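Local coordinates for fatty acid-binding protein TM_1468 (Thermotoga maritima, PDB 1MGP) that binds long-chain fatty acids such as palmitate and may take part in lipid transport or fatty acid metabolism, at residues Glu94-Lys97 and Lys98-Lys102. Sequence-based numbering, arbitrary orientation.
Sequences EDFK and KRYLK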
ATOM      1  N   GLU A  94      -9.813 -13.049  14.137  1.00 13.45           N
ATOM      2  CA  GLU A  94     -11.139 -13.494  13.721  1.00 15.25           C
ATOM      3  C   GLU A  94     -11.463 -12.963  12.324  1.00 14.25           C
ATOM      4  O   GLU A  94     -12.021 -13.683  11.500  1.00 13.56           O
ATOM      5  CB  GLU A  94     -12.183 -13.001  14.727  1.00 21.19           C
ATOM      6  CG  GLU A  94     -13.627 -13.296  14.356  1.00 29.87           C
ATOM      7  CD  GLU A  94     -14.617 -12.595  15.281  1.00 37.20           C
ATOM      8  OE1 GLU A  94     -15.843 -12.717  15.052  1.00 39.33           O
ATOM      9  OE2 GLU A  94     -14.169 -11.920  16.236  1.00 40.04           O
ATOM     10  N   ASP A  95     -11.122 -11.701  12.058  1.00 12.89           N
ATOM     11  CA  ASP A  95     -11.380 -11.120  10.738  1.00 13.13           C
ATOM     12  C   ASP A  95     -10.664 -11.919   9.657  1.00 10.74           C
ATOM     13  O   ASP A  95     -11.231 -12.197   8.603  1.00 10.38           O
ATOM     14  CB  ASP A  95     -10.893  -9.667  10.653  1.00 13.15           C
ATOM     15  CG  ASP A  95     -11.717  -8.724  11.492  1.00 17.53           C
ATOM     16  OD1 ASP A  95     -12.921  -9.005  11.683  1.00 13.33           O
ATOM     17  OD2 ASP A  95     -11.161  -7.694  11.942  1.00 16.10           O
ATOM     18  N   PHE A  96      -9.406 -12.264   9.910  1.00  9.50           N
ATOM     19  CA  PHE A  96      -8.639 -13.031   8.943  1.00  9.60           C
ATOM     20  C   PHE A  96      -9.231 -14.423   8.756  1.00  9.83           C
ATOM     21  O   PHE A  96      -9.426 -14.868   7.626  1.00  9.21           O
ATOM     22  CB  PHE A  96      -7.174 -13.135   9.383  1.00  9.86           C
ATOM     23  CG  PHE A  96      -6.329 -11.974   8.936  1.00  9.20           C
ATOM     24  CD1 PHE A  96      -6.058 -11.780   7.585  1.00 10.55           C
ATOM     25  CD2 PHE A  96      -5.823 -11.065   9.859  1.00  9.70           C
ATOM     26  CE1 PHE A  96      -5.293 -10.689   7.153  1.00 10.30           C
ATOM     27  CE2 PHE A  96      -5.060  -9.971   9.440  1.00  9.27           C
ATOM     28  CZ  PHE A  96      -4.795  -9.786   8.085  1.00  9.45           C
ATOM     29  N   LYS A  97      -9.526 -15.105   9.861  1.00 10.45           N
ATOM     30  CA  LYS A  97     -10.098 -16.446   9.779  1.00 11.49           C
ATOM     31  C   LYS A  97     -11.372 -16.446   8.936  1.00 12.24           C
ATOM     32  O   LYS A  97     -11.566 -17.320   8.091  1.00 12.73           O
ATOM     33  CB  LYS A  97     -10.398 -16.989  11.181  1.00 12.59           C
ATOM     34  CG  LYS A  97      -9.161 -17.212  12.038  1.00 13.09           C
ATOM     35  CD  LYS A  97      -9.509 -17.744  13.427  1.00 13.32           C
ATOM     36  CE  LYS A  97     -10.008 -19.186  13.379  1.00 18.30           C
ATOM     37  NZ  LYS A  97     -10.205 -19.754  14.752  1.00 18.84           N
ATOM     38  N   LYS A  98     -12.233 -15.458   9.168  1.00 13.47           N
ATOM     39  CA  LYS A  98     -13.486 -15.334   8.424  1.00 14.25           C
ATOM     40  C   LYS A  98     -13.211 -15.330   6.922  1.00 14.14           C
ATOM     41  O   LYS A  98     -13.858 -16.052   6.161  1.00 12.02           O
ATOM     42  CB  LYS A  98     -14.203 -14.034   8.820  1.00 17.67           C
ATOM     43  CG  LYS A  98     -15.649 -13.882   8.320  1.00 21.28           C
ATOM     44  CD  LYS A  98     -15.801 -13.972   6.791  1.00 24.98           C
ATOM     45  CE  LYS A  98     -14.944 -12.950   6.025  1.00 23.80           C
ATOM     46  NZ  LYS A  98     -15.393 -11.542   6.193  1.00 24.04           N
ATOM     47  N   ARG A  99     -12.254 -14.507   6.500  1.00 12.91           N
ATOM     48  CA  ARG A  99     -11.892 -14.408   5.091  1.00 14.44           C
ATOM     49  C   ARG A  99     -11.382 -15.743   4.549  1.00 13.66           C
ATOM     50  O   ARG A  99     -11.811 -16.189   3.485  1.00 14.14           O
ATOM     51  CB  ARG A  99     -10.807 -13.345   4.899  1.00 17.21           C
ATOM     52  CG  ARG A  99     -11.217 -11.954   5.323  1.00 19.95           C
ATOM     53  CD  ARG A  99     -11.804 -11.153   4.178  1.00 22.16           C
ATOM     54  NE  ARG A  99     -12.422  -9.921   4.667  1.00 23.62           N
ATOM     55  CZ  ARG A  99     -12.756  -8.890   3.900  1.00 21.49           C
ATOM     56  NH1 ARG A  99     -12.530  -8.923   2.595  1.00 21.61           N
ATOM     57  NH2 ARG A  99     -13.330  -7.828   4.442  1.00 25.35           N
ATOM     58  N   TYR A 100     -10.465 -16.373   5.282  1.00 12.13           N
ATOM     59  CA  TYR A 100      -9.896 -17.647   4.852  1.00 11.32           C
ATOM     60  C   TYR A 100     -10.974 -18.726   4.655  1.00 12.55           C
ATOM     61  O   TYR A 100     -10.906 -19.515   3.706  1.00 13.05           O
ATOM     62  CB  TYR A 100      -8.861 -18.149   5.867  1.00 10.14           C
ATOM     63  CG  TYR A 100      -7.679 -17.224   6.127  1.00  9.19           C
ATOM     64  CD1 TYR A 100      -7.222 -16.330   5.153  1.00  7.41           C
ATOM     65  CD2 TYR A 100      -6.989 -17.280   7.342  1.00  7.54           C
ATOM     66  CE1 TYR A 100      -6.101 -15.513   5.388  1.00  7.94           C
ATOM     67  CE2 TYR A 100      -5.873 -16.477   7.582  1.00  7.25           C
ATOM     68  CZ  TYR A 100      -5.434 -15.597   6.607  1.00  8.03           C
ATOM     69  OH  TYR A 100      -4.332 -14.801   6.860  1.00  9.11           O
ATOM     70  N   LEU A 101     -11.954 -18.770   5.554  1.00 12.56           N
ATOM     71  CA  LEU A 101     -13.025 -19.758   5.449  1.00 14.20           C
ATOM     72  C   LEU A 101     -13.923 -19.439   4.263  1.00 14.71           C
ATOM     73  O   LEU A 101     -14.379 -20.340   3.554  1.00 15.90           O
ATOM     74  CB  LEU A 101     -13.847 -19.800   6.739  1.00 15.75           C
ATOM     75  CG  LEU A 101     -13.054 -20.223   7.980  1.00 20.14           C
ATOM     76  CD1 LEU A 101     -14.000 -20.392   9.156  1.00 20.36           C
ATOM     77  CD2 LEU A 101     -12.317 -21.532   7.704  1.00 21.86           C
ATOM     78  N   LYS A 102     -14.172 -18.150   4.052  1.00 13.96           N
ATOM     79  CA  LYS A 102     -14.985 -17.702   2.934  1.00 16.07           C
ATOM     80  C   LYS A 102     -14.359 -18.155   1.617  1.00 15.31           C
ATOM     81  O   LYS A 102     -15.055 -18.656   0.737  1.00 16.06           O
ATOM     82  CB  LYS A 102     -15.117 -16.174   2.954  1.00 18.21           C
ATOM     83  CG  LYS A 102     -15.661 -15.570   1.661  1.00 22.53           C
ATOM     84  CD  LYS A 102     -15.854 -14.067   1.797  1.00 26.09           C
ATOM     85  CE  LYS A 102     -15.906 -13.383   0.440  1.00 29.21           C
ATOM     86  NZ  LYS A 102     -16.926 -13.987  -0.457  1.00 34.45           N
TER
HETATM   87  O   HOH W   1     -13.343 -10.734   7.807  1.00 22.91           O
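Lys98 N donates to Glu94 O at 2.9 Å, one turn back along helix 93-105. The Lys98 side chain, with CG anti to the backbone N (chi1 -169°), bends at each later torsion and brings NZ to a water 2.7 Å away that donates to Asp95 O. Asp95 O takes two donors, this water and, at a longer 3.3 Å, Arg99 N. Arg99 lays CG against the same oxygen and offers NE to the water only weakly, in the guanidinium plane, while NH1 forms a salt bridge with Asp49. The four successive i to i+4 bonds are those of a regular alpha-helix, which packs Phe96 and Tyr100 against helix 123-133 in the DegV fold, with Phe96 also touching Ile51 of strand 48-56. Tyr100 N reaches Phe96 O at 3.0 Å, and that oxygen also lies over one face of the Tyr100 ring, 3.3 Å from CG. The phenol runs back obliquely past Phe96, Tyr100 OH 3.6 Å from Phe96 CD1, to bond Ala127 O. With an alanine here, Ala127 O would probably lose this donor and a gap would open beside Phe96. Leu101 N bonds Lys97 O, and Leu101 CG touches the same oxygen at 3.3 Å; Lys97 NZ pairs with Glu133.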